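Local coordinates for twitching motility protein PilT (Aquifex aeolicus, PDB 2EYU) that probably acts as an ATP-driven motor that retracts type IV pili and so powers twitching motility, at residues P6-L11 / T40-M45; I28-T34 / F127-N133; T132-T138 / I165-R169; L158-Q163 / R192-R196; A181-I186 / M216-T222. The protein carries 1 engineered substitution. All coordinates share one frame; numbering follows the deposited sequence.

Interaction 1: P6-L11 / T40-M45; sequences PEFKKL and TTIASM
Phe8 lies along the flank of helix 38-52, beside Ser44 and Met45. Its CB sits 3.1 Å from Ser44 OG. With CG anti to the backbone N (chi1 -166°) the ring is carried past the serine, whose OG meets the ring edge near its plane, 3.3 Å from CD2. Further out, CE2 comes within 3.4 Å of CG of Met45, a selenomethionine, and the two side chains run side by side in the same direction. Ser44 OG also gives a weak hydrogen bond of 3.2 Å to Pro6 O. Beside it the packing is tight, with Pro6 CG only 3.3 Å from Thr40 CG2. At the other end of the segment Leu11 CD2 rests 3.9 Å from Thr41 CA; the Thr41 hydroxyl has its polar partner in Gln168. Replacing Phe8 with an alanine would probably open a gap beside Met45 CG and between Ser44 and helix 16-19, where the ring now lies. The ring is buried against Leu13 and against Val17 and Leu18 of helix 16-19, while Met45 continues inward to Phe127 on strand 125-130.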
# COMPACT_ATOMS: atom_id res chain seq x y z
N PRO A 6 7.68 -10.39 10.91
CA PRO A 6 7.59 -11.54 10.01
C PRO A 6 8.40 -11.35 8.73
O PRO A 6 8.43 -10.24 8.19
CB PRO A 6 6.11 -11.60 9.64
CG PRO A 6 5.57 -10.25 10.00
CD PRO A 6 6.34 -9.86 11.23
N GLU A 7 9.00 -12.44 8.29
CA GLU A 7 9.78 -12.53 7.06
C GLU A 7 8.90 -12.24 5.86
O GLU A 7 7.80 -12.79 5.76
CB GLU A 7 10.40 -13.92 6.99
CG GLU A 7 10.86 -14.40 5.63
CD GLU A 7 11.74 -15.64 5.77
OE1 GLU A 7 12.81 -15.68 5.13
OE2 GLU A 7 11.33 -16.55 6.54
N PHE A 8 9.32 -11.40 4.92
CA PHE A 8 8.41 -11.09 3.82
C PHE A 8 8.00 -12.32 3.01
O PHE A 8 6.97 -12.25 2.31
CB PHE A 8 9.02 -10.05 2.88
CG PHE A 8 8.00 -9.46 1.91
CD1 PHE A 8 7.80 -10.01 0.66
CD2 PHE A 8 7.25 -8.34 2.28
CE1 PHE A 8 6.87 -9.49 -0.23
CE2 PHE A 8 6.32 -7.82 1.40
CZ PHE A 8 6.14 -8.38 0.15
N LYS A 9 8.77 -13.39 3.10
CA LYS A 9 8.49 -14.63 2.38
C LYS A 9 7.34 -15.39 3.02
O LYS A 9 6.68 -16.24 2.41
CB LYS A 9 9.78 -15.46 2.33
CG LYS A 9 9.64 -16.83 1.70
CD LYS A 9 11.00 -17.42 1.36
CE LYS A 9 10.98 -18.16 0.03
NZ LYS A 9 11.86 -19.36 0.05
N LYS A 10 7.04 -15.11 4.28
CA LYS A 10 5.92 -15.73 4.96
C LYS A 10 4.62 -14.97 4.71
O LYS A 10 3.58 -15.42 5.18
CB LYS A 10 6.15 -15.78 6.47
CG LYS A 10 7.56 -16.07 6.93
CD LYS A 10 8.03 -17.43 6.42
CE LYS A 10 8.93 -17.28 5.21
NZ LYS A 10 8.69 -18.33 4.18
N LEU A 11 4.69 -13.83 4.02
CA LEU A 11 3.53 -12.95 3.88
C LEU A 11 2.48 -13.50 2.93
O LEU A 11 1.28 -13.29 3.06
CB LEU A 11 4.01 -11.57 3.42
CG LEU A 11 3.65 -10.37 4.29
CD1 LEU A 11 3.89 -10.63 5.77
CD2 LEU A 11 4.44 -9.14 3.86
N THR A 40 1.64 -5.04 9.44
CA THR A 40 2.54 -6.18 9.39
C THR A 40 3.23 -6.27 8.03
O THR A 40 4.40 -6.63 7.90
CB THR A 40 1.79 -7.50 9.67
OG1 THR A 40 1.36 -7.51 11.03
CG2 THR A 40 2.72 -8.68 9.48
N THR A 41 2.50 -5.95 6.95
CA THR A 41 3.13 -5.95 5.63
C THR A 41 4.18 -4.85 5.55
O THR A 41 5.35 -5.09 5.26
CB THR A 41 2.06 -5.80 4.54
OG1 THR A 41 1.27 -6.99 4.65
CG2 THR A 41 2.59 -5.75 3.10
N ILE A 42 3.75 -3.63 5.82
CA ILE A 42 4.63 -2.48 5.93
C ILE A 42 5.90 -2.76 6.71
O ILE A 42 7.04 -2.45 6.36
CB ILE A 42 3.79 -1.39 6.65
CG1 ILE A 42 2.93 -0.61 5.66
CG2 ILE A 42 4.67 -0.51 7.51
CD1 ILE A 42 3.55 -0.72 4.27
N ALA A 43 5.71 -3.39 7.87
CA ALA A 43 6.85 -3.62 8.76
C ALA A 43 7.81 -4.65 8.18
O ALA A 43 9.04 -4.57 8.30
CB ALA A 43 6.29 -3.97 10.13
N SER A 44 7.25 -5.67 7.54
CA SER A 44 8.07 -6.69 6.90
C SER A 44 8.87 -6.10 5.73
O SER A 44 10.03 -6.50 5.52
CB SER A 44 7.24 -7.85 6.38
OG SER A 44 8.05 -8.62 5.48
N MSE A 45 8.26 -5.19 4.98
CA MSE A 45 8.91 -4.53 3.85
C MSE A 45 9.95 -3.53 4.32
O MSE A 45 11.06 -3.43 3.79
CB MSE A 45 7.93 -3.78 2.96
CG MSE A 45 6.87 -4.58 2.25
SE MSE A 45 5.62 -3.51 1.24
CE MSE A 45 7.02 -2.89 0.05

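Interaction 2: I28-T34 / F127-N133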
# COMPACT_ATOMS: atom_id res chain seq x y z
N ILE A 28 4.36 4.43 -1.81
CA ILE A 28 3.89 3.05 -1.72
C ILE A 28 2.74 3.02 -0.71
O ILE A 28 2.99 3.49 0.40
CB ILE A 28 4.95 2.07 -1.22
CG1 ILE A 28 6.09 1.86 -2.23
CG2 ILE A 28 4.32 0.75 -0.80
CD1 ILE A 28 7.36 1.29 -1.63
N LEU A 29 1.57 2.51 -1.06
CA LEU A 29 0.45 2.50 -0.12
C LEU A 29 0.01 1.10 0.22
O LEU A 29 -0.08 0.25 -0.67
CB LEU A 29 -0.74 3.22 -0.73
CG LEU A 29 -0.49 4.65 -1.22
CD1 LEU A 29 -1.77 5.28 -1.74
CD2 LEU A 29 0.10 5.48 -0.11
N VAL A 30 -0.26 0.85 1.51
CA VAL A 30 -0.74 -0.51 1.85
C VAL A 30 -2.06 -0.33 2.58
O VAL A 30 -2.10 0.41 3.58
CB VAL A 30 0.30 -1.28 2.67
CG1 VAL A 30 -0.24 -2.59 3.18
CG2 VAL A 30 1.53 -1.56 1.81
N THR A 31 -3.14 -0.93 2.09
CA THR A 31 -4.44 -0.56 2.65
C THR A 31 -5.30 -1.76 3.01
O THR A 31 -4.98 -2.90 2.72
CB THR A 31 -5.25 0.31 1.66
OG1 THR A 31 -5.61 -0.51 0.55
CG2 THR A 31 -4.40 1.46 1.12
N GLY A 32 -6.41 -1.45 3.69
CA GLY A 32 -7.38 -2.44 4.10
C GLY A 32 -8.11 -2.06 5.39
O GLY A 32 -7.77 -1.14 6.13
N PRO A 33 -9.16 -2.82 5.68
CA PRO A 33 -10.00 -2.51 6.84
C PRO A 33 -9.30 -2.70 8.17
O PRO A 33 -8.07 -2.83 8.29
CB PRO A 33 -11.15 -3.52 6.67
CG PRO A 33 -10.56 -4.64 5.88
CD PRO A 33 -9.60 -3.99 4.91
N THR A 34 -10.10 -2.70 9.24
CA THR A 34 -9.53 -2.87 10.57
C THR A 34 -8.91 -4.24 10.71
O THR A 34 -9.46 -5.23 10.23
CB THR A 34 -10.65 -2.65 11.61
OG1 THR A 34 -10.78 -1.23 11.77
CG2 THR A 34 -10.27 -3.25 12.94
N PHE A 127 6.15 5.36 2.41
CA PHE A 127 5.13 4.38 2.73
C PHE A 127 4.00 5.07 3.49
O PHE A 127 4.20 5.90 4.38
CB PHE A 127 5.66 3.25 3.63
CG PHE A 127 6.59 2.27 2.94
CD1 PHE A 127 7.90 2.65 2.65
CD2 PHE A 127 6.17 1.00 2.59
CE1 PHE A 127 8.75 1.77 2.02
CE2 PHE A 127 7.02 0.12 1.95
CZ PHE A 127 8.32 0.51 1.66
N GLY A 128 2.75 4.72 3.15
CA GLY A 128 1.64 5.17 3.96
C GLY A 128 0.58 4.09 4.04
O GLY A 128 0.60 3.11 3.31
N THR A 129 -0.37 4.26 4.97
CA THR A 129 -1.48 3.34 5.03
C THR A 129 -2.79 4.13 4.99
O THR A 129 -2.86 5.26 5.47
CB THR A 129 -1.58 2.44 6.29
OG1 THR A 129 -1.65 3.30 7.44
CG2 THR A 129 -0.38 1.54 6.46
N LEU A 130 -3.79 3.47 4.42
CA LEU A 130 -5.16 3.96 4.46
C LEU A 130 -6.08 2.77 4.77
O LEU A 130 -5.66 1.62 4.62
CB LEU A 130 -5.61 4.57 3.15
CG LEU A 130 -4.77 5.53 2.33
CD1 LEU A 130 -3.83 4.80 1.38
CD2 LEU A 130 -5.68 6.47 1.55
N HIS A 131 -7.31 3.07 5.17
CA HIS A 131 -8.30 2.03 5.46
C HIS A 131 -9.21 1.70 4.30
O HIS A 131 -10.24 1.01 4.44
CB HIS A 131 -9.15 2.49 6.65
CG HIS A 131 -8.50 2.14 7.96
ND1 HIS A 131 -8.28 3.08 8.95
CD2 HIS A 131 -8.05 0.97 8.46
CE1 HIS A 131 -7.71 2.50 9.99
NE2 HIS A 131 -7.55 1.22 9.72
N THR A 132 -8.87 2.15 3.10
CA THR A 132 -9.65 1.81 1.90
C THR A 132 -9.51 0.35 1.55
O THR A 132 -8.52 -0.31 1.88
CB THR A 132 -9.20 2.66 0.71
OG1 THR A 132 -7.78 2.54 0.60
CG2 THR A 132 -9.50 4.14 0.93
N ASN A 133 -10.51 -0.19 0.85
CA ASN A 133 -10.53 -1.64 0.62
C ASN A 133 -9.95 -2.05 -0.72
O ASN A 133 -9.64 -3.23 -0.87
CB ASN A 133 -11.97 -2.15 0.76
CG ASN A 133 -12.17 -2.83 2.11
OD1 ASN A 133 -13.01 -3.71 2.27
ND2 ASN A 133 -11.36 -2.39 3.07
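Gly128 N donates to Ile28 O at 3.0 Å, and Val30 N to Gly128 O at 3.0 Å, both nearly straight along the acceptor's C=O. Past these parallel bridges Gly32 N reaches Leu130 O at 3.3 Å. Thr31 OG1 bonds only weakly to Thr132 O; its stronger partner is Ser167. These neighbouring parallel strands belong to the core sheet of a P-loop NTPase, and Gly32 probably opens the Walker A loop; its phi of 150° would jam a side chain against the preceding carbonyl. A CH-pi contact forms where Ile28 CD1 stands over the Phe127 ring face, 3.9 Å from the centroid. An alanine in place of Phe127 would probably leave that methyl without its aromatic cover and open a gap toward Ile42 and Met45. Among apolar contacts on the other face, Leu130 CD1 presses on Thr31 CG2 at 3.4 Å, closer than usual. At the loop end, Asn133 ND2 lies 3.0 Å from Pro33 CD, a close contact without a bond, while its OD1 is bonded to Arg169; His131 turns its ring edge to Gly32 O, with CD2 3.2 Å away.

Interaction 3: T132-T138 / I165-R169; sequences TNTAIDT and IISQR
Ile165 and Thr138 meet tip to tip in the buried half of this contact, with Ile165 CD1 3.5 Å from Thr138 OG1 and CG1 lying 3.9 Å from Ala135 CB. That threonine hydroxyl is also part of a polar chain. Thr132 OG1 donates to Thr138 OG1 at 2.6 Å, and Thr138 OG1 in turn donates to Thr134 O at 2.8 Å. Thr134 O takes the backbone N of Thr138 as well, and the two donors come at it from opposite faces of its carbonyl plane, so the first turn of the helix is doubly held. Ser167 faces the loop: its OG lies 3.0 Å from Asn133 O, at best a weak bond, while its firmer partner is Thr31 OG1.

The partly exposed end is looser and rests on one polar pair. Arg169 NH2 donates to Asn133 OD1 at 2.9 Å with a bent angle of 137°. The oxygen lies in the guanidinium plane, yet the amide and guanidinium planes stand 76° apart and the donor is tilted from the carbonyl plane, so the groups do not stack. A bend at chi3 (-91°) turns the arginine's end toward the asparagine.

The whole is a strand-loop-helix connection of the P-loop NTPase core: the loop leaving strand 125-130, probably the His box of secretion ATPases, passes strand 26-31 and sets helix 135-144 against strand 162-171.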
# COMPACT_ATOMS: atom_id res chain seq x y z
N THR A 132 -8.87 2.15 3.10
CA THR A 132 -9.65 1.81 1.90
C THR A 132 -9.51 0.35 1.55
O THR A 132 -8.52 -0.31 1.88
CB THR A 132 -9.20 2.66 0.71
OG1 THR A 132 -7.78 2.54 0.60
CG2 THR A 132 -9.50 4.14 0.93
N ASN A 133 -10.51 -0.19 0.85
CA ASN A 133 -10.53 -1.64 0.62
C ASN A 133 -9.95 -2.05 -0.72
O ASN A 133 -9.64 -3.23 -0.87
CB ASN A 133 -11.97 -2.15 0.76
CG ASN A 133 -12.17 -2.83 2.11
OD1 ASN A 133 -13.01 -3.71 2.27
ND2 ASN A 133 -11.36 -2.39 3.07
N THR A 134 -9.83 -1.13 -1.66
CA THR A 134 -9.48 -1.49 -3.04
C THR A 134 -8.47 -0.53 -3.64
O THR A 134 -8.31 0.60 -3.18
CB THR A 134 -10.80 -1.48 -3.84
OG1 THR A 134 -11.43 -2.77 -3.62
CG2 THR A 134 -10.64 -1.34 -5.33
N ALA A 135 -7.74 -0.95 -4.67
CA ALA A 135 -6.74 -0.09 -5.26
C ALA A 135 -7.42 1.17 -5.80
O ALA A 135 -6.85 2.25 -5.70
CB ALA A 135 -5.97 -0.83 -6.34
N ILE A 136 -8.62 0.96 -6.35
CA ILE A 136 -9.39 2.04 -6.94
C ILE A 136 -9.92 3.00 -5.88
O ILE A 136 -9.90 4.22 -6.05
CB ILE A 136 -10.59 1.48 -7.72
CG1 ILE A 136 -10.24 0.53 -8.86
CG2 ILE A 136 -11.48 2.62 -8.22
CD1 ILE A 136 -11.35 -0.45 -9.17
N ASP A 137 -10.45 2.47 -4.78
CA ASP A 137 -11.00 3.39 -3.77
C ASP A 137 -9.88 4.24 -3.18
O ASP A 137 -10.07 5.36 -2.72
CB ASP A 137 -11.69 2.66 -2.61
CG ASP A 137 -12.65 1.59 -3.06
OD1 ASP A 137 -12.85 0.62 -2.29
OD2 ASP A 137 -13.21 1.73 -4.16
N THR A 138 -8.71 3.61 -3.19
CA THR A 138 -7.50 4.21 -2.62
C THR A 138 -7.15 5.51 -3.33
O THR A 138 -6.84 6.51 -2.68
CB THR A 138 -6.34 3.20 -2.70
OG1 THR A 138 -6.60 2.19 -1.69
CG2 THR A 138 -5.01 3.85 -2.39
N ILE A 165 0.29 0.06 -4.98
CA ILE A 165 -0.61 0.06 -3.82
C ILE A 165 -1.08 -1.39 -3.62
O ILE A 165 -1.43 -2.01 -4.61
CB ILE A 165 -1.80 1.02 -3.89
CG1 ILE A 165 -3.14 0.30 -3.98
CG2 ILE A 165 -1.65 2.06 -4.99
CD1 ILE A 165 -3.87 0.24 -2.66
N ILE A 166 -1.00 -1.83 -2.36
CA ILE A 166 -1.43 -3.15 -1.94
C ILE A 166 -2.68 -3.05 -1.08
O ILE A 166 -2.59 -2.35 -0.07
CB ILE A 166 -0.35 -3.81 -1.06
CG1 ILE A 166 1.09 -3.65 -1.57
CG2 ILE A 166 -0.69 -5.28 -0.83
CD1 ILE A 166 2.05 -4.57 -0.84
N SER A 167 -3.76 -3.70 -1.47
CA SER A 167 -5.00 -3.77 -0.70
C SER A 167 -5.06 -5.13 -0.01
O SER A 167 -5.10 -6.13 -0.71
CB SER A 167 -6.21 -3.60 -1.61
OG SER A 167 -6.81 -2.33 -1.50
N GLN A 168 -5.05 -5.25 1.32
CA GLN A 168 -4.95 -6.58 1.92
C GLN A 168 -6.19 -6.95 2.73
O GLN A 168 -6.85 -6.09 3.28
CB GLN A 168 -3.77 -6.68 2.89
CG GLN A 168 -2.38 -6.86 2.28
CD GLN A 168 -1.31 -6.41 3.28
OE1 GLN A 168 -1.41 -6.80 4.44
NE2 GLN A 168 -0.39 -5.57 2.84
N ARG A 169 -6.43 -8.25 2.81
CA ARG A 169 -7.36 -8.82 3.76
C ARG A 169 -6.80 -10.17 4.23
O ARG A 169 -6.17 -10.88 3.44
CB ARG A 169 -8.75 -9.00 3.16
CG ARG A 169 -9.86 -9.07 4.21
CD ARG A 169 -11.22 -9.17 3.54
NE ARG A 169 -11.81 -7.85 3.33
CZ ARG A 169 -13.07 -7.53 3.59
NH1 ARG A 169 -13.90 -8.44 4.08
NH2 ARG A 169 -13.50 -6.30 3.37

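Interaction 4: L158-Q163 / R192-R196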
# COMPACT_ATOMS: atom_id res chain seq x y z
N LEU A 158 0.01 11.82 -8.73
CA LEU A 158 -0.00 10.40 -8.43
C LEU A 158 0.44 9.61 -9.65
O LEU A 158 1.18 8.64 -9.50
CB LEU A 158 -1.39 9.90 -8.03
CG LEU A 158 -1.78 9.85 -6.56
CD1 LEU A 158 -3.27 9.53 -6.43
CD2 LEU A 158 -0.94 8.83 -5.79
N SER A 159 -0.04 10.04 -10.83
CA SER A 159 0.29 9.24 -12.01
C SER A 159 1.79 9.14 -12.22
O SER A 159 2.25 8.17 -12.85
CB SER A 159 -0.40 9.81 -13.26
OG SER A 159 0.30 10.93 -13.79
N PHE A 160 2.56 10.12 -11.74
CA PHE A 160 4.01 10.07 -11.91
C PHE A 160 4.75 9.54 -10.68
O PHE A 160 5.90 9.09 -10.77
CB PHE A 160 4.58 11.45 -12.16
CG PHE A 160 4.31 12.05 -13.53
CD1 PHE A 160 5.16 11.78 -14.58
CD2 PHE A 160 3.20 12.86 -13.68
CE1 PHE A 160 4.88 12.36 -15.81
CE2 PHE A 160 2.93 13.44 -14.91
CZ PHE A 160 3.78 13.18 -15.97
N ILE A 161 4.14 9.62 -9.50
CA ILE A 161 4.95 9.31 -8.32
C ILE A 161 4.45 8.05 -7.60
O ILE A 161 5.26 7.52 -6.82
CB ILE A 161 4.99 10.49 -7.34
CG1 ILE A 161 3.67 10.74 -6.61
CG2 ILE A 161 5.44 11.76 -8.05
CD1 ILE A 161 3.83 11.44 -5.27
N LEU A 162 3.25 7.60 -7.87
CA LEU A 162 2.71 6.35 -7.33
C LEU A 162 3.56 5.16 -7.74
O LEU A 162 3.80 4.92 -8.93
CB LEU A 162 1.25 6.14 -7.77
CG LEU A 162 0.51 4.96 -7.13
CD1 LEU A 162 0.54 5.01 -5.60
CD2 LEU A 162 -0.92 4.90 -7.63
N GLN A 163 4.03 4.38 -6.77
CA GLN A 163 4.91 3.24 -7.04
C GLN A 163 4.15 1.93 -6.92
O GLN A 163 4.37 0.93 -7.60
CB GLN A 163 6.06 3.26 -6.02
CG GLN A 163 6.97 4.46 -6.29
CD GLN A 163 7.10 4.67 -7.79
OE1 GLN A 163 7.78 3.89 -8.46
NE2 GLN A 163 6.45 5.70 -8.31
N ARG A 192 -0.30 4.40 -15.84
CA ARG A 192 0.09 5.79 -15.53
C ARG A 192 -0.70 6.76 -16.38
O ARG A 192 -1.33 7.68 -15.90
CB ARG A 192 1.58 5.95 -15.77
CG ARG A 192 2.38 5.05 -14.84
CD ARG A 192 3.74 5.67 -14.53
NE ARG A 192 3.77 6.15 -13.17
CZ ARG A 192 4.20 5.60 -12.06
NH1 ARG A 192 4.75 4.41 -11.99
NH2 ARG A 192 4.07 6.34 -10.96
N ASN A 193 -0.67 6.51 -17.68
CA ASN A 193 -1.47 7.30 -18.62
C ASN A 193 -2.94 7.34 -18.23
O ASN A 193 -3.58 8.39 -18.10
CB ASN A 193 -1.30 6.65 -20.00
CG ASN A 193 -2.44 7.06 -20.92
OD1 ASN A 193 -2.35 8.10 -21.57
ND2 ASN A 193 -3.50 6.27 -20.97
N LEU A 194 -3.55 6.16 -18.03
CA LEU A 194 -4.98 6.18 -17.71
C LEU A 194 -5.27 6.92 -16.42
O LEU A 194 -6.29 7.62 -16.35
CB LEU A 194 -5.57 4.76 -17.62
CG LEU A 194 -5.35 3.87 -18.84
CD1 LEU A 194 -5.38 2.41 -18.41
CD2 LEU A 194 -6.37 4.13 -19.93
N ILE A 195 -4.41 6.83 -15.42
CA ILE A 195 -4.63 7.67 -14.22
C ILE A 195 -4.65 9.15 -14.57
O ILE A 195 -5.44 9.95 -14.06
CB ILE A 195 -3.57 7.33 -13.16
CG1 ILE A 195 -3.75 5.89 -12.67
CG2 ILE A 195 -3.57 8.31 -12.00
CD1 ILE A 195 -2.88 5.51 -11.50
N ARG A 196 -3.77 9.53 -15.47
CA ARG A 196 -3.62 10.88 -16.00
C ARG A 196 -4.93 11.38 -16.62
O ARG A 196 -5.42 12.42 -16.18
CB ARG A 196 -2.48 10.90 -17.02
CG ARG A 196 -1.32 11.78 -16.59
CD ARG A 196 -0.01 11.47 -17.29
NE ARG A 196 0.99 10.98 -16.34
CZ ARG A 196 1.90 10.06 -16.64
NH1 ARG A 196 1.92 9.55 -17.86
NH2 ARG A 196 2.77 9.65 -15.74
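The turn where helix 151-161 runs straight into strand 162-171 is gripped by two arginines of helix 189-197, Arg192 on the backbone and Arg196 on Ser159 and Phe160. Arg192 NE donates to Ser159 O at 2.5 Å, with the oxygen close to the guanidinium plane. Its NH2 leans weakly on the same oxygen and reaches on to Leu162 O; that separation is modelled very short, so its exact length is doubtful. One guanidinium edge thus spans two carbonyls on either side of the helix-to-strand junction, and a positive group there probably suits the partial negative charge of a helix C terminus.

Arg196 NE binds Ser159 OG at 2.6 Å, the serine oxygen lying 27° out of the guanidinium plane. The same hydroxyl is also bonded to Ile156 O within its own helix. Over the Phe160 ring the guanidinium makes a cation-pi contact, CZ 3.8 Å from the centroid, with the two planes 32° apart and NH2 above the ring centre; Phe160 itself is exposed. Beneath, Ser159 CB packs on Ile195 CG2 at 3.7 Å.

Between the two segments the chain runs out and back along antiparallel strands 162-171 and 179-185, so this is a helix-helix contact at the open end of a beta hairpin.

Interaction 5: A181-I186 / M216-T222. Engineered in segment 181-186: Gly183 (natural residue Glu).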
# COMPACT_ATOMS: atom_id res chain seq x y z
N ALA A 181 -5.25 -12.27 1.50
CA ALA A 181 -5.93 -11.93 0.25
C ALA A 181 -5.58 -10.47 -0.04
O ALA A 181 -5.68 -9.64 0.86
CB ALA A 181 -7.42 -12.18 0.36
N TYR A 182 -5.14 -10.21 -1.27
CA TYR A 182 -4.64 -8.90 -1.65
C TYR A 182 -5.06 -8.54 -3.07
O TYR A 182 -5.27 -9.44 -3.88
CB TYR A 182 -3.10 -8.85 -1.61
CG TYR A 182 -2.43 -9.90 -2.47
CD1 TYR A 182 -2.06 -9.69 -3.79
CD2 TYR A 182 -2.14 -11.16 -1.95
CE1 TYR A 182 -1.45 -10.68 -4.53
CE2 TYR A 182 -1.53 -12.16 -2.67
CZ TYR A 182 -1.18 -11.91 -3.98
OH TYR A 182 -0.57 -12.88 -4.73
N GLY A 183 -5.13 -7.23 -3.29
CA GLY A 183 -5.25 -6.63 -4.62
C GLY A 183 -3.93 -5.92 -4.89
O GLY A 183 -3.27 -5.51 -3.93
N LEU A 184 -3.47 -5.76 -6.12
CA LEU A 184 -2.14 -5.13 -6.27
C LEU A 184 -2.12 -4.31 -7.55
O LEU A 184 -2.53 -4.78 -8.62
CB LEU A 184 -1.08 -6.22 -6.23
CG LEU A 184 0.39 -5.93 -6.49
CD1 LEU A 184 1.01 -5.08 -5.39
CD2 LEU A 184 1.17 -7.23 -6.62
N LEU A 185 -1.65 -3.08 -7.46
CA LEU A 185 -1.58 -2.20 -8.62
C LEU A 185 -0.20 -1.53 -8.63
O LEU A 185 0.07 -0.63 -7.83
CB LEU A 185 -2.63 -1.11 -8.61
CG LEU A 185 -2.51 -0.03 -9.69
CD1 LEU A 185 -2.41 -0.65 -11.08
CD2 LEU A 185 -3.68 0.95 -9.66
N ILE A 186 0.66 -2.02 -9.50
CA ILE A 186 1.98 -1.37 -9.63
C ILE A 186 2.04 -0.82 -11.05
O ILE A 186 2.32 -1.58 -11.97
CB ILE A 186 3.11 -2.34 -9.31
CG1 ILE A 186 3.16 -2.68 -7.81
CG2 ILE A 186 4.51 -1.88 -9.72
CD1 ILE A 186 4.07 -3.86 -7.54
N MSE A 216 0.05 -6.60 -11.83
CA MSE A 216 -1.26 -6.21 -11.30
C MSE A 216 -2.10 -7.42 -10.92
O MSE A 216 -1.98 -8.52 -11.44
CB MSE A 216 -2.02 -5.36 -12.32
CG MSE A 216 -1.49 -3.95 -12.51
SE MSE A 216 -1.66 -2.87 -10.90
CE MSE A 216 -2.34 -1.37 -11.92
N GLN A 217 -3.01 -7.24 -9.96
CA GLN A 217 -3.86 -8.38 -9.63
C GLN A 217 -5.02 -7.88 -8.78
O GLN A 217 -4.82 -7.20 -7.79
CB GLN A 217 -3.08 -9.49 -8.92
CG GLN A 217 -3.99 -10.55 -8.33
CD GLN A 217 -3.42 -11.95 -8.36
OE1 GLN A 217 -3.15 -12.48 -9.44
NE2 GLN A 217 -3.25 -12.56 -7.18
N THR A 218 -6.24 -8.20 -9.22
CA THR A 218 -7.40 -7.72 -8.47
C THR A 218 -7.58 -8.61 -7.24
O THR A 218 -7.07 -9.72 -7.23
CB THR A 218 -8.65 -7.76 -9.35
OG1 THR A 218 -8.40 -6.93 -10.50
CG2 THR A 218 -9.87 -7.18 -8.66
N MSE A 219 -8.31 -8.14 -6.25
CA MSE A 219 -8.63 -8.91 -5.04
C MSE A 219 -9.46 -10.14 -5.39
O MSE A 219 -9.18 -11.25 -4.92
CB MSE A 219 -9.38 -7.94 -4.13
CG MSE A 219 -10.03 -8.53 -2.90
SE MSE A 219 -8.72 -9.11 -1.62
CE MSE A 219 -8.45 -7.34 -0.92
N ASN A 220 -10.48 -9.93 -6.21
CA ASN A 220 -11.39 -10.97 -6.69
C ASN A 220 -10.63 -12.11 -7.33
O ASN A 220 -10.94 -13.30 -7.21
CB ASN A 220 -12.38 -10.37 -7.68
CG ASN A 220 -13.70 -9.95 -7.07
OD1 ASN A 220 -14.55 -9.34 -7.72
ND2 ASN A 220 -13.88 -10.28 -5.81
N GLN A 221 -9.55 -11.77 -8.04
CA GLN A 221 -8.74 -12.85 -8.61
C GLN A 221 -8.01 -13.64 -7.54
O GLN A 221 -7.94 -14.88 -7.54
CB GLN A 221 -7.74 -12.27 -9.61
CG GLN A 221 -8.29 -11.41 -10.74
CD GLN A 221 -7.12 -11.09 -11.67
OE1 GLN A 221 -6.67 -9.95 -11.78
NE2 GLN A 221 -6.63 -12.15 -12.31
N THR A 222 -7.42 -12.90 -6.61
CA THR A 222 -6.65 -13.49 -5.52
C THR A 222 -7.52 -14.39 -4.64
O THR A 222 -7.08 -15.45 -4.19
CB THR A 222 -6.00 -12.41 -4.63
OG1 THR A 222 -5.08 -11.60 -5.38
CG2 THR A 222 -5.18 -13.11 -3.55
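An antiparallel beta pair at the edge of the central sheet joins Leu184 to Gln217, and the helix that follows at once brings Thr222 to Tyr182. Leu184 and Gln217 form a hydrogen-bonded pair: Leu184 N donates to Gln217 O at 2.6 Å and Gln217 N returns to Leu184 O at 2.8 Å, this second donor lying in the carbonyl plane on a lone pair. Strand 216-217 is short, and after it the chain turns into helix 219-228, which packs on strand 179-185. Gly183, engineered here in place of the natural glutamate, has its CA 3.2 Å from Gln217 O. The side chains of Leu185 and the selenomethionine Met216 overlap impossibly in the model, so their detailed fit is doubtful.

Thr222 carries the polar side-chain contacts. Its OG1 gives a 2.6 Å hydrogen bond to Tyr182 O, nearly in line with the carbonyl, and receives one from Gln217 NE2 at 2.7 Å. One hydroxyl thereby links Tyr182 of the strand, Gln217 of the edge strand and the helix. The Tyr182 ring is swung under the threonine because its CG sits between the backbone N and the carbonyl carbon (chi1 57°), with Leu13 and Pro14 also touching it. Farther along, Ala181 CB rests 3.9 Å from Met219 SE. Over the ring face, Thr222 CG2 makes a CH-pi contact 4.0 Å from the Tyr182 centroid, 18° off the normal.

In the fold
From the N terminus, interaction 1 closes the loop between 6-11 and helix 38-52. Interaction 2 opens inside that loop, at 28-34, and crosses it, returning only at 127-133; the two meet where Ile42 and Met45 pack on Val30 and Phe127. Interaction 3 takes over Thr132 and Asn133. Before it closes, 158-163 opens interaction 4, and before 192-196 closes that, 181-186 opens interaction 5, so 3 crosses 4 and 4 crosses 5. Interactions 2, 3 and 5 all reach one sheet, with interaction 3 setting a loop and helix on strand 162-171. Interaction 1 ties the N-terminal segment to helix 38-52 and interaction 4 ties helix 189-197 to the helix-to-strand turn, on opposite sides of the chain's centre.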